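Local coordinates for high-affinity zinc uptake system protein znuA (Streptococcus suis, PDB 3MFQ), which probably serves as the metal-binding component of an uptake transporter, capturing zinc and related metal ions outside the cell for delivery to the membrane, at residues A[249-254]-A[274-279]; A[107-112]-A[268-273]. All coordinates share one frame; numbering follows the deposited sequence.

Contact 1: residues A[249-254]-A[274-279]; sequences KELFSD and VKLMVK. With ZN (zinc ion), chain D.
Where Lys249 and Leu276 come nearest, their CA atoms lie 7.3 Å apart, the irregular loop 249-254 running past one side of the C-terminal helix within 274-279. The meeting of the two is apolar and is carried by Leu251, Leu276 and Met277. One methyl of each leucine does the touching: CD2 of Leu251 meets CD2 of Leu276 at 3.6 Å, the two branched ends slanting past one another. Leu276 reaches the loop because its CG stands opposite its own backbone N (chi1 -170°), and from there CD2 also lies against the loop backbone, 3.9 Å from the carbonyl carbon of Glu250. Its other methyl, CD1, approaches CB of Lys249 at the margin of the contact. Met277 arrives from a different direction. Its chain is fully extended beyond CG, with chi2 180°, and the Met277 side chain crosses that of Leu251 at about a right angle, its CE 4.0 Å from Leu251 CD2. As in other zinc-uptake component A (ZnuA/TroA-type) binding proteins, the metal probably sits in the cleft between two lobes; here the loop packed on helix 266-281 carries one of its ligands. Three residues beyond Leu251, Asp254 grips the zinc ion with both carboxylate oxygens, OD1 and OD2 each 2.4 Å from the metal, while His41, His104 and His170 complete the site. Just before it, Ser253 OG is hydrogen-bonded to Glu219. Leu251 is further tied by backbone hydrogen bonds to Thr218 and Ser220, and Phe217 of strand 215-217 touches both leucines. At the outer end, the poorly ordered Lys249 has a weak hydrogen bond from NZ to Tyr280 OH.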
loop_
_atom_site.group_PDB
_atom_site.type_symbol
_atom_site.label_atom_id
_atom_site.label_comp_id
_atom_site.label_asym_id
_atom_site.label_seq_id
_atom_site.Cartn_x
_atom_site.Cartn_y
_atom_site.Cartn_z
ATOM N N LYS A 249 -5.459 16.013 -1.618
ATOM C CA LYS A 249 -6.561 15.101 -1.346
ATOM C C LYS A 249 -6.395 13.820 -2.141
ATOM O O LYS A 249 -7.146 13.557 -3.079
ATOM C CB LYS A 249 -7.891 15.749 -1.711
ATOM C CG LYS A 249 -8.146 17.068 -1.023
ATOM C CD LYS A 249 -9.401 17.702 -1.579
ATOM C CE LYS A 249 -9.736 18.991 -0.857
ATOM N NZ LYS A 249 -10.946 19.635 -1.439
ATOM N N GLU A 250 -5.404 13.026 -1.762
ATOM C CA GLU A 250 -5.131 11.778 -2.450
ATOM C C GLU A 250 -4.844 10.662 -1.458
ATOM O O GLU A 250 -4.148 10.864 -0.463
ATOM C CB GLU A 250 -3.944 11.939 -3.400
ATOM C CG GLU A 250 -4.232 12.767 -4.637
ATOM C CD GLU A 250 -3.007 12.921 -5.514
ATOM O OE1 GLU A 250 -1.882 12.831 -4.978
ATOM O OE2 GLU A 250 -3.170 13.130 -6.736
ATOM N N LEU A 251 -5.396 9.486 -1.734
ATOM C CA LEU A 251 -5.084 8.300 -0.956
ATOM C C LEU A 251 -3.772 7.716 -1.455
ATOM O O LEU A 251 -3.477 7.764 -2.650
ATOM C CB LEU A 251 -6.197 7.258 -1.095
ATOM C CG LEU A 251 -7.576 7.595 -0.528
ATOM C CD1 LEU A 251 -8.566 6.492 -0.854
ATOM C CD2 LEU A 251 -7.497 7.813 0.971
ATOM N N PHE A 252 -2.979 7.173 -0.539
ATOM C CA PHE A 252 -1.766 6.472 -0.923
ATOM C C PHE A 252 -2.037 4.978 -0.892
ATOM O O PHE A 252 -2.395 4.430 0.150
ATOM C CB PHE A 252 -0.619 6.810 0.025
ATOM C CG PHE A 252 -0.390 8.280 0.202
ATOM C CD1 PHE A 252 0.247 9.020 -0.779
ATOM C CD2 PHE A 252 -0.797 8.922 1.360
ATOM C CE1 PHE A 252 0.463 10.374 -0.614
ATOM C CE2 PHE A 252 -0.582 10.273 1.531
ATOM C CZ PHE A 252 0.048 11.001 0.542
ATOM N N SER A 253 -1.880 4.320 -2.034
ATOM C CA SER A 253 -2.091 2.884 -2.105
ATOM C C SER A 253 -0.776 2.158 -2.341
ATOM O O SER A 253 -0.406 1.264 -1.583
ATOM C CB SER A 253 -3.083 2.537 -3.215
ATOM O OG SER A 253 -2.492 2.701 -4.492
ATOM N N ASP A 254 -0.069 2.558 -3.393
ATOM C CA ASP A 254 1.135 1.858 -3.809
ATOM C C ASP A 254 2.403 2.651 -3.531
ATOM O O ASP A 254 3.448 2.372 -4.112
ATOM C CB ASP A 254 1.056 1.513 -5.296
ATOM C CG ASP A 254 -0.058 0.536 -5.604
ATOM O OD1 ASP A 254 -0.511 -0.161 -4.672
ATOM O OD2 ASP A 254 -0.479 0.463 -6.777
ATOM N N VAL A 274 -6.938 7.678 6.423
ATOM C CA VAL A 274 -8.100 7.534 7.292
ATOM C C VAL A 274 -8.886 8.834 7.462
ATOM O O VAL A 274 -10.093 8.860 7.237
ATOM C CB VAL A 274 -7.696 6.998 8.673
ATOM C CG1 VAL A 274 -8.838 7.156 9.652
ATOM C CG2 VAL A 274 -7.274 5.544 8.567
ATOM N N LYS A 275 -8.205 9.904 7.862
ATOM C CA LYS A 275 -8.863 11.199 8.031
ATOM C C LYS A 275 -9.606 11.594 6.761
ATOM O O LYS A 275 -10.708 12.138 6.813
ATOM C CB LYS A 275 -7.850 12.291 8.390
ATOM C CG LYS A 275 -7.248 12.189 9.785
ATOM C CD LYS A 275 -6.455 13.450 10.123
ATOM C CE LYS A 275 -5.734 13.328 11.461
ATOM N NZ LYS A 275 -5.047 14.597 11.841
ATOM N N LEU A 276 -8.991 11.316 5.619
ATOM C CA LEU A 276 -9.558 11.686 4.331
ATOM C C LEU A 276 -10.896 10.995 4.112
ATOM O O LEU A 276 -11.854 11.604 3.639
ATOM C CB LEU A 276 -8.588 11.323 3.205
ATOM C CG LEU A 276 -8.913 11.861 1.812
ATOM C CD1 LEU A 276 -8.971 13.377 1.832
ATOM C CD2 LEU A 276 -7.887 11.383 0.802
ATOM N N MET A 277 -10.955 9.718 4.463
ATOM C CA MET A 277 -12.166 8.933 4.278
ATOM C C MET A 277 -13.299 9.442 5.160
ATOM O O MET A 277 -14.433 9.587 4.706
ATOM C CB MET A 277 -11.893 7.461 4.580
ATOM C CG MET A 277 -10.787 6.857 3.739
ATOM S SD MET A 277 -10.494 5.126 4.130
ATOM C CE MET A 277 -9.125 4.763 3.039
ATOM N N VAL A 278 -12.991 9.713 6.422
ATOM C CA VAL A 278 -14.016 10.141 7.363
ATOM C C VAL A 278 -14.623 11.467 6.932
ATOM O O VAL A 278 -15.826 11.671 7.058
ATOM C CB VAL A 278 -13.472 10.260 8.804
ATOM C CG1 VAL A 278 -12.655 9.028 9.163
ATOM C CG2 VAL A 278 -12.640 11.517 8.964
ATOM N N LYS A 279 -13.789 12.359 6.407
ATOM C CA LYS A 279 -14.241 13.694 6.038
ATOM C C LYS A 279 -15.312 13.653 4.958
ATOM O O LYS A 279 -16.274 14.418 4.999
ATOM C CB LYS A 279 -13.069 14.561 5.577
ATOM C CG LYS A 279 -13.487 15.951 5.136
ATOM C CD LYS A 279 -12.288 16.850 4.895
ATOM C CE LYS A 279 -12.725 18.268 4.545
ATOM N NZ LYS A 279 -11.576 19.210 4.436
HETATM ZN ZN ZN D . -1.840 -1.382 -6.251
#

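Contact 2: residues A[107-112]-A[268-273]; sequences FSIPLY and DMYKHN
Aromatic contacts dominate the meeting of Phe107 with Tyr270. The pair is T-shaped: an edge of the Phe107 ring is directed at the face of Tyr270, with centroids 5.8 Å apart and planes at 75°. Phe107 CD1 makes the approach, 4.1 Å from Tyr270 CE2. A Met-aromatic contact adds to this, for Met269 bends at both chi2 and chi3 and thereby brings SD obliquely beside the same ring, 4.1 Å from Phe107 CE1.

Among apolar contacts, Ile109 sets its CG1 branch obliquely against Tyr270, 4.0 Å from CE2. The helix that starts here has Ser108 at its N-cap position.

On the polar side, the amide of Asn273 crosses the Phe107 side chain at about a right angle, its plane tilted 38° from the ring and its ND2 3.8 Å from Phe107 CE1; that nitrogen has the carbonyl oxygen of Phe252 as its probable hydrogen-bond partner, which would help fix the amide beside the ring.

The contact thus joins the first turn of helix 109-123, and the residues leading into it, to the first half of helix 266-281. Helix 131-156 packs against both, through Leu148 and His149 at Ile109 and Val152 at Tyr270, while Phe173 stacks on Phe107 and Phe176 of helix 174-179 touches it.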
loop_
_atom_site.group_PDB
_atom_site.type_symbol
_atom_site.label_atom_id
_atom_site.label_comp_id
_atom_site.label_asym_id
_atom_site.label_seq_id
_atom_site.Cartn_x
_atom_site.Cartn_y
_atom_site.Cartn_z
ATOM N N PHE A 107 -2.044 -2.634 4.558
ATOM C CA PHE A 107 -3.175 -1.975 5.204
ATOM C C PHE A 107 -3.801 -2.866 6.275
ATOM O O PHE A 107 -4.632 -2.418 7.061
ATOM C CB PHE A 107 -4.218 -1.536 4.175
ATOM C CG PHE A 107 -3.756 -0.421 3.283
ATOM C CD1 PHE A 107 -3.449 0.823 3.809
ATOM C CD2 PHE A 107 -3.638 -0.612 1.917
ATOM C CE1 PHE A 107 -3.024 1.854 2.990
ATOM C CE2 PHE A 107 -3.213 0.417 1.093
ATOM C CZ PHE A 107 -2.907 1.649 1.630
ATOM N N SER A 108 -3.403 -4.132 6.296
ATOM C CA SER A 108 -3.740 -5.009 7.405
ATOM C C SER A 108 -2.627 -4.905 8.433
ATOM O O SER A 108 -1.662 -5.665 8.392
ATOM C CB SER A 108 -3.887 -6.457 6.938
ATOM O OG SER A 108 -4.104 -7.331 8.039
ATOM N N ILE A 109 -2.759 -3.948 9.345
ATOM C CA ILE A 109 -1.728 -3.687 10.344
ATOM C C ILE A 109 -1.078 -4.954 10.908
ATOM O O ILE A 109 0.141 -5.004 11.066
ATOM C CB ILE A 109 -2.255 -2.794 11.485
ATOM C CG1 ILE A 109 -2.512 -1.381 10.960
ATOM C CG2 ILE A 109 -1.268 -2.759 12.637
ATOM C CD1 ILE A 109 -2.955 -0.406 12.019
ATOM N N PRO A 110 -1.882 -5.982 11.213
ATOM C CA PRO A 110 -1.277 -7.238 11.667
ATOM C C PRO A 110 -0.243 -7.757 10.668
ATOM O O PRO A 110 0.875 -8.106 11.048
ATOM C CB PRO A 110 -2.471 -8.189 11.733
ATOM C CG PRO A 110 -3.629 -7.308 12.000
ATOM C CD PRO A 110 -3.354 -6.032 11.263
ATOM N N LEU A 111 -0.625 -7.802 9.398
ATOM C CA LEU A 111 0.273 -8.248 8.341
ATOM C C LEU A 111 1.514 -7.371 8.250
ATOM O O LEU A 111 2.617 -7.868 8.032
ATOM C CB LEU A 111 -0.459 -8.269 6.999
ATOM C CG LEU A 111 -1.088 -9.612 6.624
ATOM C CD1 LEU A 111 -1.561 -10.355 7.861
ATOM C CD2 LEU A 111 -2.223 -9.421 5.630
ATOM N N TYR A 112 1.333 -6.066 8.419
ATOM C CA TYR A 112 2.456 -5.142 8.353
ATOM C C TYR A 112 3.398 -5.354 9.535
ATOM O O TYR A 112 4.617 -5.340 9.378
ATOM C CB TYR A 112 1.971 -3.695 8.297
ATOM C CG TYR A 112 3.039 -2.714 7.863
ATOM C CD1 TYR A 112 3.448 -2.646 6.538
ATOM C CD2 TYR A 112 3.636 -1.853 8.776
ATOM C CE1 TYR A 112 4.422 -1.754 6.135
ATOM C CE2 TYR A 112 4.611 -0.956 8.382
ATOM C CZ TYR A 112 5.000 -0.911 7.060
ATOM O OH TYR A 112 5.970 -0.020 6.657
ATOM N N ASP A 268 1.969 7.917 9.239
ATOM C CA ASP A 268 1.394 9.192 8.823
ATOM C C ASP A 268 0.598 9.035 7.534
ATOM O O ASP A 268 -0.491 9.587 7.396
ATOM C CB ASP A 268 2.484 10.253 8.668
ATOM C CG ASP A 268 3.073 10.680 10.000
ATOM O OD1 ASP A 268 2.496 10.322 11.048
ATOM O OD2 ASP A 268 4.111 11.374 10.002
ATOM N N MET A 269 1.143 8.272 6.593
ATOM C CA MET A 269 0.425 7.962 5.367
ATOM C C MET A 269 -0.901 7.302 5.711
ATOM O O MET A 269 -1.910 7.522 5.049
ATOM C CB MET A 269 1.260 7.041 4.476
ATOM C CG MET A 269 0.528 6.512 3.251
ATOM S SD MET A 269 -0.533 5.095 3.600
ATOM C CE MET A 269 0.684 3.857 4.036
ATOM N N TYR A 270 -0.889 6.491 6.759
ATOM C CA TYR A 270 -2.084 5.778 7.184
ATOM C C TYR A 270 -3.134 6.737 7.724
ATOM O O TYR A 270 -4.295 6.707 7.311
ATOM C CB TYR A 270 -1.726 4.770 8.269
ATOM C CG TYR A 270 -2.453 3.461 8.150
ATOM C CD1 TYR A 270 -3.831 3.396 8.286
ATOM C CD2 TYR A 270 -1.760 2.281 7.910
ATOM C CE1 TYR A 270 -4.494 2.202 8.180
ATOM C CE2 TYR A 270 -2.422 1.077 7.805
ATOM C CZ TYR A 270 -3.791 1.044 7.941
ATOM O OH TYR A 270 -4.471 -0.147 7.840
ATOM N N LYS A 271 -2.717 7.579 8.664
ATOM C CA LYS A 271 -3.617 8.548 9.271
ATOM C C LYS A 271 -4.202 9.452 8.200
ATOM O O LYS A 271 -5.403 9.712 8.181
ATOM C CB LYS A 271 -2.880 9.383 10.319
ATOM C CG LYS A 271 -2.355 8.582 11.498
ATOM C CD LYS A 271 -1.664 9.484 12.510
ATOM C CE LYS A 271 -1.134 8.686 13.688
ATOM N NZ LYS A 271 -0.448 9.557 14.681
ATOM N N HIS A 272 -3.342 9.927 7.307
ATOM C CA HIS A 272 -3.768 10.763 6.193
ATOM C C HIS A 272 -4.910 10.112 5.422
ATOM O O HIS A 272 -5.934 10.742 5.155
ATOM C CB HIS A 272 -2.594 11.032 5.254
ATOM C CG HIS A 272 -2.990 11.678 3.962
ATOM N ND1 HIS A 272 -2.964 13.043 3.776
ATOM C CD2 HIS A 272 -3.422 11.146 2.796
ATOM C CE1 HIS A 272 -3.362 13.325 2.547
ATOM N NE2 HIS A 272 -3.646 12.189 1.932
ATOM N N ASN A 273 -4.725 8.847 5.062
ATOM C CA ASN A 273 -5.757 8.107 4.353
ATOM C C ASN A 273 -7.052 8.051 5.153
ATOM O O ASN A 273 -8.127 8.350 4.634
ATOM C CB ASN A 273 -5.272 6.695 4.018
ATOM C CG ASN A 273 -4.311 6.671 2.843
ATOM O OD1 ASN A 273 -3.968 7.713 2.284
ATOM N ND2 ASN A 273 -3.880 5.477 2.457
#

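Contacts 1 and 2 have centres 11 Å apart and share helix 266-281, contact 2 using residues 268-273 and contact 1 the directly following 274-279. Along the chain their segments alternate: 107-112 comes first, then 249-254, then the two consecutive pieces of the helix. They also touch. Besides the link from Asn273 to Phe252, His272 NE2 is probably hydrogen-bonded to Glu250 O at 2.8 Å, so the loop bearing Asp254 is probably tied to two adjacent residues of the helical piece that contact 2 uses. Asp254 of contact 1 binds the zinc ion and the side chain of Phe107 is about 8 Å from it; both segments therefore pack on helix 266-281 near the metal site.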